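Local coordinates for putative lipoprotein GNA1162 (Neisseria meningitidis, PDB 4HRV), which is of unknown function but, as a putative lipoprotein of the GNA1162-like family, probably works attached to a membrane by its lipid, at residues B[77-82]-B[116-121]. The protein carries 3 engineered substitutions. Numbering follows the deposited sequence.
Sequences KLHQIF and DSRNGK
H79 of helix 75-82 sets its imidazole against R118 in the hairpin loop joining the antiparallel strands 104-116 and 122-133, so that one side of the short helix packs on the turn of a beta hairpin. CE1 of H79 lies over one face of the R118 guanidinium, near its rim and 3.4 Å from NH2, with CG of R118 more loosely placed over a face of the imidazole. The two planes stand 56° apart, too tilted for a parallel stack. Arginine suits this exposed turn: its flat head can lie against a ring while NH1 forms a salt bridge with D85. The H79 ring is brought across by CG lying anti to the backbone N (chi1 174°), and its ND1 is hydrogen-bonded to N84 O, which limits ring rotation. Deeper in, the small S117 lets the backbones approach to 5.8 Å between its CA and that of H79. Its buried OG touches H79 CB at 3.5 Å and has two acceptors in hydrogen-bonding reach, P75 O and N84 OD1, sharing its single proton. L78 turns into the core, against V87 and Y89. D116 shapes the loop through an Asx turn: its OD1 accepts R118 N at 2.7 Å, nearly along its C-O axis.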
ATOM      1  N   LYS B  77      -8.737 -30.037   3.489  1.00 39.47           N
ATOM      2  CA  LYS B  77      -7.780 -30.710   4.359  1.00 39.71           C
ATOM      3  C   LYS B  77      -7.285 -29.742   5.435  1.00 38.05           C
ATOM      4  O   LYS B  77      -7.175 -30.104   6.613  1.00 40.02           O
ATOM      5  CB  LYS B  77      -6.593 -31.221   3.550  1.00 42.06           C
ATOM      6  CG  LYS B  77      -6.929 -32.331   2.551  1.00 50.63           C
ATOM      7  CD  LYS B  77      -7.453 -33.571   3.260  1.00 56.67           C
ATOM      8  CE  LYS B  77      -7.208 -34.817   2.425  1.00 62.37           C
ATOM      9  NZ  LYS B  77      -7.650 -34.623   1.017  1.00 65.79           N
ATOM     10  N   LEU B  78      -6.971 -28.513   5.023  1.00 31.36           N
ATOM     11  CA  LEU B  78      -6.578 -27.490   5.989  1.00 34.14           C
ATOM     12  C   LEU B  78      -7.644 -27.310   7.049  1.00 33.87           C
ATOM     13  O   LEU B  78      -7.340 -27.250   8.241  1.00 36.53           O
ATOM     14  CB  LEU B  78      -6.275 -26.158   5.298  1.00 32.14           C
ATOM     15  CG  LEU B  78      -5.118 -26.216   4.306  1.00 34.71           C
ATOM     16  CD1 LEU B  78      -4.837 -24.814   3.761  1.00 32.86           C
ATOM     17  CD2 LEU B  78      -3.897 -26.792   4.989  1.00 36.38           C
ATOM     18  N   HIS B  79      -8.906 -27.269   6.620  1.00 33.92           N
ATOM     19  CA  HIS B  79     -10.017 -27.129   7.565  1.00 33.35           C
ATOM     20  C   HIS B  79     -10.088 -28.302   8.546  1.00 36.54           C
ATOM     21  O   HIS B  79     -10.425 -28.105   9.711  1.00 38.61           O
ATOM     22  CB  HIS B  79     -11.361 -26.986   6.836  1.00 32.12           C
ATOM     23  CG  HIS B  79     -12.542 -26.976   7.755  1.00 34.26           C
ATOM     24  ND1 HIS B  79     -12.916 -25.864   8.472  1.00 37.53           N
ATOM     25  CD2 HIS B  79     -13.424 -27.951   8.084  1.00 39.06           C
ATOM     26  CE1 HIS B  79     -13.983 -26.146   9.198  1.00 39.50           C
ATOM     27  NE2 HIS B  79     -14.311 -27.407   8.980  1.00 40.11           N
ATOM     28  N   GLN B  80      -9.789 -29.513   8.070  1.00 40.36           N
ATOM     29  CA  GLN B  80      -9.739 -30.691   8.934  1.00 44.20           C
ATOM     30  C   GLN B  80      -8.706 -30.509  10.045  1.00 47.08           C
ATOM     31  O   GLN B  80      -8.868 -31.034  11.146  1.00 49.30           O
ATOM     32  CB  GLN B  80      -9.406 -31.968   8.144  1.00 47.88           C
ATOM     33  CG  GLN B  80     -10.513 -32.506   7.241  1.00 53.14           C
ATOM     34  CD  GLN B  80     -10.130 -33.827   6.561  1.00 59.20           C
ATOM     35  OE1 GLN B  80     -10.166 -33.945   5.333  1.00 61.64           O
ATOM     36  NE2 GLN B  80      -9.766 -34.822   7.364  1.00 60.21           N
ATOM     37  N   ILE B  81      -7.633 -29.780   9.757  1.00 41.86           N
ATOM     38  CA  ILE B  81      -6.582 -29.594  10.748  1.00 41.17           C
ATOM     39  C   ILE B  81      -6.863 -28.444  11.700  1.00 37.61           C
ATOM     40  O   ILE B  81      -6.780 -28.598  12.917  1.00 39.47           O
ATOM     41  CB  ILE B  81      -5.218 -29.352  10.093  1.00 43.59           C
ATOM     42  CG1 ILE B  81      -4.761 -30.613   9.359  1.00 44.51           C
ATOM     43  CG2 ILE B  81      -4.203 -28.892  11.154  1.00 40.01           C
ATOM     44  CD1 ILE B  81      -3.611 -30.385   8.381  1.00 44.69           C
ATOM     45  N   PHE B  82      -7.220 -27.292  11.142  1.00 34.99           N
ATOM     46  CA  PHE B  82      -7.296 -26.069  11.923  1.00 33.14           C
ATOM     47  C   PHE B  82      -8.717 -25.634  12.326  1.00 37.50           C
ATOM     48  O   PHE B  82      -8.877 -24.832  13.252  1.00 37.69           O
ATOM     49  CB  PHE B  82      -6.666 -24.922  11.139  1.00 30.97           C
ATOM     50  CG  PHE B  82      -5.183 -25.042  10.926  1.00 33.41           C
ATOM     51  CD1 PHE B  82      -4.292 -24.608  11.898  1.00 37.51           C
ATOM     52  CD2 PHE B  82      -4.679 -25.513   9.727  1.00 32.19           C
ATOM     53  CE1 PHE B  82      -2.913 -24.679  11.689  1.00 34.56           C
ATOM     54  CE2 PHE B  82      -3.305 -25.587   9.512  1.00 32.32           C
ATOM     55  CZ  PHE B  82      -2.427 -25.172  10.502  1.00 31.56           C
ATOM     56  N   ASP B 116     -12.919 -19.902   0.773  1.00 34.38           N
ATOM     57  CA  ASP B 116     -13.727 -20.640   1.721  1.00 35.47           C
ATOM     58  C   ASP B 116     -13.090 -22.015   1.906  1.00 36.38           C
ATOM     59  O   ASP B 116     -12.850 -22.727   0.940  1.00 36.40           O
ATOM     60  CB  ASP B 116     -15.155 -20.746   1.175  1.00 39.89           C
ATOM     61  CG  ASP B 116     -16.102 -21.482   2.116  1.00 44.62           C
ATOM     62  OD1 ASP B 116     -15.737 -22.558   2.633  1.00 45.31           O
ATOM     63  OD2 ASP B 116     -17.224 -20.975   2.326  1.00 44.60           O
ATOM     64  N   SER B 117     -12.789 -22.373   3.146  1.00 36.18           N
ATOM     65  CA  SER B 117     -11.993 -23.561   3.398  1.00 36.30           C
ATOM     66  C   SER B 117     -12.823 -24.835   3.284  1.00 38.96           C
ATOM     67  O   SER B 117     -12.267 -25.924   3.173  1.00 39.14           O
ATOM     68  CB  SER B 117     -11.316 -23.483   4.772  1.00 40.67           C
ATOM     69  OG  SER B 117     -10.190 -24.354   4.839  1.00 43.78           O
ATOM     70  N   ARG B 118     -14.147 -24.689   3.302  1.00 38.93           N
ATOM     71  CA  ARG B 118     -15.050 -25.833   3.191  1.00 45.66           C
ATOM     72  C   ARG B 118     -15.320 -26.268   1.742  1.00 49.43           C
ATOM     73  O   ARG B 118     -15.471 -27.456   1.475  1.00 50.06           O
ATOM     74  CB  ARG B 118     -16.368 -25.562   3.929  1.00 46.74           C
ATOM     75  CG  ARG B 118     -16.195 -25.391   5.430  1.00 50.14           C
ATOM     76  CD  ARG B 118     -17.508 -25.114   6.148  1.00 54.81           C
ATOM     77  NE  ARG B 118     -17.380 -25.262   7.597  1.00 54.59           N
ATOM     78  CZ  ARG B 118     -16.992 -24.294   8.422  1.00 56.20           C
ATOM     79  NH1 ARG B 118     -16.691 -23.088   7.952  1.00 57.17           N
ATOM     80  NH2 ARG B 118     -16.909 -24.529   9.725  1.00 55.90           N
ATOM     81  N   ASN B 119     -15.372 -25.324   0.805  1.00 48.94           N
ATOM     82  CA  ASN B 119     -15.694 -25.687  -0.578  1.00 47.46           C
ATOM     83  C   ASN B 119     -14.761 -25.110  -1.632  1.00 46.04           C
ATOM     84  O   ASN B 119     -14.982 -25.289  -2.831  1.00 49.29           O
ATOM     85  CB  ASN B 119     -17.143 -25.322  -0.910  1.00 51.01           C
ATOM     86  CG  ASN B 119     -17.428 -23.842  -0.732  1.00 52.35           C
ATOM     87  OD1 ASN B 119     -18.565 -23.446  -0.476  1.00 62.38           O
ATOM     88  ND2 ASN B 119     -16.394 -23.018  -0.844  1.00 39.88           N
ATOM     89  N   GLY B 120     -13.733 -24.399  -1.186  1.00 32.10           N
ATOM     90  CA  GLY B 120     -12.725 -23.905  -2.087  1.00 36.70           C
ATOM     91  C   GLY B 120     -13.171 -22.694  -2.879  1.00 35.77           C
ATOM     92  O   GLY B 120     -12.467 -22.278  -3.782  1.00 39.67           O
ATOM     93  N   LYS B 121     -14.337 -22.136  -2.556  1.00 37.33           N
ATOM     94  CA  LYS B 121     -14.821 -20.969  -3.285  1.00 36.09           C
ATOM     95  C   LYS B 121     -14.013 -19.731  -2.937  1.00 36.62           C
ATOM     96  O   LYS B 121     -13.692 -19.483  -1.779  1.00 33.90           O
ATOM     97  CB  LYS B 121     -16.316 -20.708  -3.056  1.00 42.20           C
ATOM     98  CG  LYS B 121     -16.799 -19.434  -3.765  1.00 50.22           C
ATOM     99  CD  LYS B 121     -18.266 -19.129  -3.517  1.00 57.18           C
ATOM    100  CE  LYS B 121     -18.708 -17.875  -4.273  1.00 61.08           C
ATOM    101  NZ  LYS B 121     -17.917 -16.651  -3.914  1.00 64.34           N
TER